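Long-range contact in selenium-binding protein (Sulfolobus tokodaii, PDB 2ECE), which is of unknown function but, as a member of the selenium-binding protein family, may bind selenium: residues E158-D170 and K179-F193. Numbering follows the deposited sequence.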
# COMPACT_ATOMS: atom_id res chain seq x y z
N GLU A 158 0.03 21.45 -6.62
CA GLU A 158 -0.84 21.50 -7.80
C GLU A 158 -0.10 21.54 -9.13
O GLU A 158 -0.67 21.19 -10.16
CB GLU A 158 -1.85 22.67 -7.70
CG GLU A 158 -1.29 24.05 -7.38
CD GLU A 158 -1.03 24.27 -5.90
OE1 GLU A 158 0.11 24.06 -5.45
OE2 GLU A 158 -1.98 24.65 -5.17
N GLU A 159 1.17 21.94 -9.13
CA GLU A 159 1.95 22.01 -10.36
C GLU A 159 2.71 20.73 -10.70
O GLU A 159 3.36 20.65 -11.74
CB GLU A 159 2.97 23.14 -10.31
CG GLU A 159 2.39 24.55 -10.24
CD GLU A 159 3.48 25.60 -10.39
OE1 GLU A 159 3.55 26.52 -9.54
OE2 GLU A 159 4.27 25.52 -11.36
N GLY A 160 2.65 19.73 -9.83
CA GLY A 160 3.37 18.50 -10.11
C GLY A 160 4.75 18.49 -9.48
O GLY A 160 5.50 17.52 -9.64
N GLU A 161 5.11 19.56 -8.78
CA GLU A 161 6.39 19.64 -8.09
C GLU A 161 6.08 19.39 -6.61
O GLU A 161 5.14 18.67 -6.30
CB GLU A 161 7.04 21.01 -8.28
CG GLU A 161 7.41 21.32 -9.74
CD GLU A 161 8.38 20.31 -10.34
OE1 GLU A 161 8.32 20.08 -11.57
OE2 GLU A 161 9.20 19.75 -9.59
N GLY A 162 6.87 19.97 -5.71
CA GLY A 162 6.63 19.78 -4.29
C GLY A 162 6.51 21.09 -3.53
O GLY A 162 6.61 22.15 -4.14
N PRO A 163 6.32 21.06 -2.20
CA PRO A 163 6.22 19.86 -1.36
C PRO A 163 4.94 19.07 -1.57
O PRO A 163 3.91 19.62 -1.93
CB PRO A 163 6.29 20.42 0.06
CG PRO A 163 6.96 21.77 -0.11
CD PRO A 163 6.32 22.27 -1.37
N GLY A 164 5.02 17.77 -1.35
CA GLY A 164 3.85 16.93 -1.42
C GLY A 164 3.48 16.85 0.04
O GLY A 164 4.12 17.51 0.87
N GLY A 165 2.49 16.05 0.40
CA GLY A 165 2.14 15.97 1.80
C GLY A 165 0.86 15.23 2.10
O GLY A 165 0.48 14.33 1.36
N ILE A 166 0.20 15.62 3.18
CA ILE A 166 -1.03 14.98 3.61
C ILE A 166 -2.18 15.97 3.77
O ILE A 166 -2.03 17.02 4.39
CB ILE A 166 -0.81 14.26 4.96
CG1 ILE A 166 0.33 13.24 4.82
CG2 ILE A 166 -2.10 13.60 5.43
CD1 ILE A 166 0.91 12.78 6.14
N LEU A 167 -3.33 15.63 3.19
CA LEU A 167 -4.51 16.47 3.31
C LEU A 167 -5.52 15.70 4.13
O LEU A 167 -5.38 14.49 4.33
CB LEU A 167 -5.10 16.81 1.94
CG LEU A 167 -5.67 15.66 1.12
CD1 LEU A 167 -7.10 15.96 0.72
CD2 LEU A 167 -4.80 15.44 -0.11
N MET A 168 -6.55 16.39 4.59
CA MET A 168 -7.59 15.77 5.40
C MET A 168 -8.96 15.99 4.79
O MET A 168 -9.19 16.99 4.09
CB MET A 168 -7.56 16.35 6.81
CG MET A 168 -6.29 16.01 7.59
SD MET A 168 -6.01 17.17 8.93
CE MET A 168 -7.19 16.61 10.16
N LEU A 169 -9.86 15.05 5.04
CA LEU A 169 -11.24 15.13 4.55
C LEU A 169 -12.12 15.03 5.78
O LEU A 169 -11.82 14.27 6.71
CB LEU A 169 -11.60 13.95 3.65
CG LEU A 169 -11.01 13.68 2.27
CD1 LEU A 169 -11.86 12.57 1.63
CD2 LEU A 169 -11.03 14.93 1.40
N ASP A 170 -13.20 15.80 5.78
CA ASP A 170 -14.14 15.80 6.89
C ASP A 170 -14.85 14.45 7.00
O ASP A 170 -15.31 13.91 5.99
CB ASP A 170 -15.16 16.91 6.67
CG ASP A 170 -16.05 17.11 7.86
OD1 ASP A 170 -15.68 17.92 8.73
OD2 ASP A 170 -17.10 16.44 7.92
N LYS A 179 -4.52 21.17 3.99
CA LYS A 179 -3.25 20.57 4.37
C LYS A 179 -3.22 20.20 5.84
O LYS A 179 -3.75 20.93 6.68
CB LYS A 179 -2.08 21.53 4.10
CG LYS A 179 -1.66 21.67 2.65
CD LYS A 179 -0.30 22.37 2.59
CE LYS A 179 0.14 22.63 1.16
NZ LYS A 179 -0.87 23.49 0.47
N TRP A 180 -2.60 19.07 6.15
CA TRP A 180 -2.48 18.64 7.53
C TRP A 180 -1.29 19.33 8.21
O TRP A 180 -1.33 19.64 9.40
CB TRP A 180 -2.28 17.13 7.61
CG TRP A 180 -1.89 16.65 8.97
CD1 TRP A 180 -2.70 16.55 10.07
CD2 TRP A 180 -0.59 16.24 9.39
NE1 TRP A 180 -1.98 16.09 11.14
CE2 TRP A 180 -0.68 15.89 10.75
CE3 TRP A 180 0.65 16.13 8.73
CZ2 TRP A 180 0.43 15.43 11.48
CZ3 TRP A 180 1.75 15.67 9.46
CH2 TRP A 180 1.63 15.33 10.82
N GLU A 181 -0.23 19.55 7.43
CA GLU A 181 1.00 20.16 7.95
C GLU A 181 0.88 21.61 8.40
O GLU A 181 0.35 22.45 7.67
CB GLU A 181 2.12 20.08 6.91
CG GLU A 181 2.48 18.69 6.40
CD GLU A 181 1.52 18.21 5.32
OE1 GLU A 181 0.67 19.02 4.88
OE2 GLU A 181 1.62 17.04 4.91
N ILE A 182 1.39 21.89 9.59
CA ILE A 182 1.41 23.25 10.12
C ILE A 182 2.86 23.71 10.02
O ILE A 182 3.14 24.86 9.66
CB ILE A 182 0.93 23.29 11.60
CG1 ILE A 182 -0.60 23.16 11.66
CG2 ILE A 182 1.34 24.62 12.25
CD1 ILE A 182 -1.33 24.31 10.98
N ASP A 183 3.79 22.80 10.32
CA ASP A 183 5.23 23.09 10.26
C ASP A 183 5.94 21.85 9.72
O ASP A 183 6.21 20.91 10.46
CB ASP A 183 5.77 23.41 11.66
CG ASP A 183 7.25 23.73 11.66
OD1 ASP A 183 7.93 23.47 10.64
OD2 ASP A 183 7.75 24.24 12.68
N ARG A 184 6.25 21.86 8.42
CA ARG A 184 6.88 20.70 7.78
C ARG A 184 8.40 20.65 7.82
O ARG A 184 9.00 19.73 7.27
CB ARG A 184 6.43 20.61 6.31
CG ARG A 184 7.01 21.69 5.40
CD ARG A 184 6.10 21.91 4.20
NE ARG A 184 5.61 20.63 3.72
CZ ARG A 184 4.42 20.43 3.16
NH1 ARG A 184 3.56 21.43 3.00
NH2 ARG A 184 4.08 19.20 2.80
N GLY A 185 9.03 21.63 8.46
CA GLY A 185 10.49 21.62 8.50
C GLY A 185 11.00 21.55 7.07
O GLY A 185 10.51 22.27 6.21
N ASP A 186 11.96 20.67 6.80
CA ASP A 186 12.47 20.56 5.45
C ASP A 186 11.92 19.37 4.67
O ASP A 186 12.50 18.94 3.68
CB ASP A 186 14.01 20.56 5.44
CG ASP A 186 14.61 19.29 6.01
OD1 ASP A 186 15.85 19.15 5.91
OD2 ASP A 186 13.87 18.43 6.55
N GLN A 187 10.79 18.84 5.12
CA GLN A 187 10.17 17.73 4.40
C GLN A 187 9.65 18.31 3.08
O GLN A 187 9.03 19.37 3.07
CB GLN A 187 9.01 17.14 5.21
CG GLN A 187 8.12 16.17 4.42
CD GLN A 187 6.97 16.87 3.72
OE1 GLN A 187 6.63 16.55 2.57
NE2 GLN A 187 6.35 17.81 4.41
N TYR A 188 9.90 17.61 1.98
CA TYR A 188 9.47 18.08 0.67
C TYR A 188 8.81 16.95 -0.12
O TYR A 188 7.72 17.12 -0.67
CB TYR A 188 10.68 18.65 -0.07
CG TYR A 188 10.41 19.20 -1.45
CD1 TYR A 188 10.53 18.40 -2.58
CD2 TYR A 188 10.06 20.54 -1.63
CE1 TYR A 188 10.31 18.90 -3.86
CE2 TYR A 188 9.83 21.06 -2.90
CZ TYR A 188 9.96 20.24 -4.01
OH TYR A 188 9.74 20.74 -5.27
N LEU A 189 9.47 15.80 -0.15
CA LEU A 189 8.94 14.62 -0.84
C LEU A 189 7.93 13.89 0.04
O LEU A 189 7.87 14.11 1.25
CB LEU A 189 10.09 13.68 -1.18
CG LEU A 189 10.67 13.63 -2.61
CD1 LEU A 189 10.46 14.93 -3.36
CD2 LEU A 189 12.14 13.27 -2.51
N ALA A 190 7.13 13.02 -0.56
CA ALA A 190 6.12 12.26 0.17
C ALA A 190 5.81 10.97 -0.57
O ALA A 190 6.33 10.73 -1.67
CB ALA A 190 4.83 13.09 0.31
N TYR A 191 5.00 10.12 0.06
CA TYR A 191 4.54 8.88 -0.57
C TYR A 191 3.50 8.19 0.31
O TYR A 191 2.30 8.29 0.06
CB TYR A 191 5.70 7.91 -0.77
CG TYR A 191 5.28 6.62 -1.45
CD1 TYR A 191 5.10 5.43 -0.74
CD2 TYR A 191 5.00 6.62 -2.81
CE1 TYR A 191 4.64 4.26 -1.39
CE2 TYR A 191 4.54 5.48 -3.46
CZ TYR A 191 4.36 4.31 -2.75
OH TYR A 191 3.91 3.19 -3.41
N ASP A 192 3.96 7.69 1.45
CA ASP A 192 3.06 6.97 2.35
C ASP A 192 3.15 7.59 3.73
O ASP A 192 3.97 8.48 3.97
CB ASP A 192 3.43 5.47 2.42
CG ASP A 192 2.42 4.65 3.22
OD1 ASP A 192 1.20 4.89 3.07
OD2 ASP A 192 2.85 3.76 3.99
N PHE A 193 2.29 7.15 4.64
CA PHE A 193 2.29 7.66 6.00
C PHE A 193 1.42 6.77 6.85
O PHE A 193 0.57 6.05 6.34
CB PHE A 193 1.71 9.09 6.06
CG PHE A 193 0.19 9.14 5.97
CD1 PHE A 193 -0.45 9.06 4.74
CD2 PHE A 193 -0.59 9.24 7.12
CE1 PHE A 193 -1.86 9.09 4.65
CE2 PHE A 193 -1.99 9.27 7.05
CZ PHE A 193 -2.62 9.19 5.81
O HOH W 1 10.35 19.28 -7.34
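Leu167 and Lys179 form an antiparallel non-hydrogen-bonded pair, and beside it Trp180 N donates to Ile166 O (2.8 Å), before residues 180-188 leave the sheet and loop back so that Tyr188 O accepts from Gly164 N (2.9 Å). Between these two backbone links, Ile166 N is taken by the syn lone pair of Glu181 OE2 at 2.7 Å; the carboxylate swings in through a bend at chi2 (80°). Glu181 OE2 also makes a long, charge-only salt bridge to Arg184 NH2 (3.9 Å), and Tyr137 OH bonds both Glu181 OE1 and Arg184 NH2. A glutamine at Glu181 would probably weaken the grip on the Ile166 amide and remove the charge set near Arg184. The guanidinium lies between Pro163 CB, 3.6 Å from Arg184 CZ over one face, and Glu181 CG over the other. Pro163, which follows a cis peptide bond, also sets its CA over the Tyr188 ring, a CH-pi contact. Farther along, Ile166 CD1 packs on Phe193 CG (3.7 Å), and Met168 SD meets the edge of the Trp180 indole at CD1 (3.6 Å), a Met-aromatic contact. The arrangement is that of a beta-propeller blade junction, outermost strand 176-179 leading on to the next blade at 193-196.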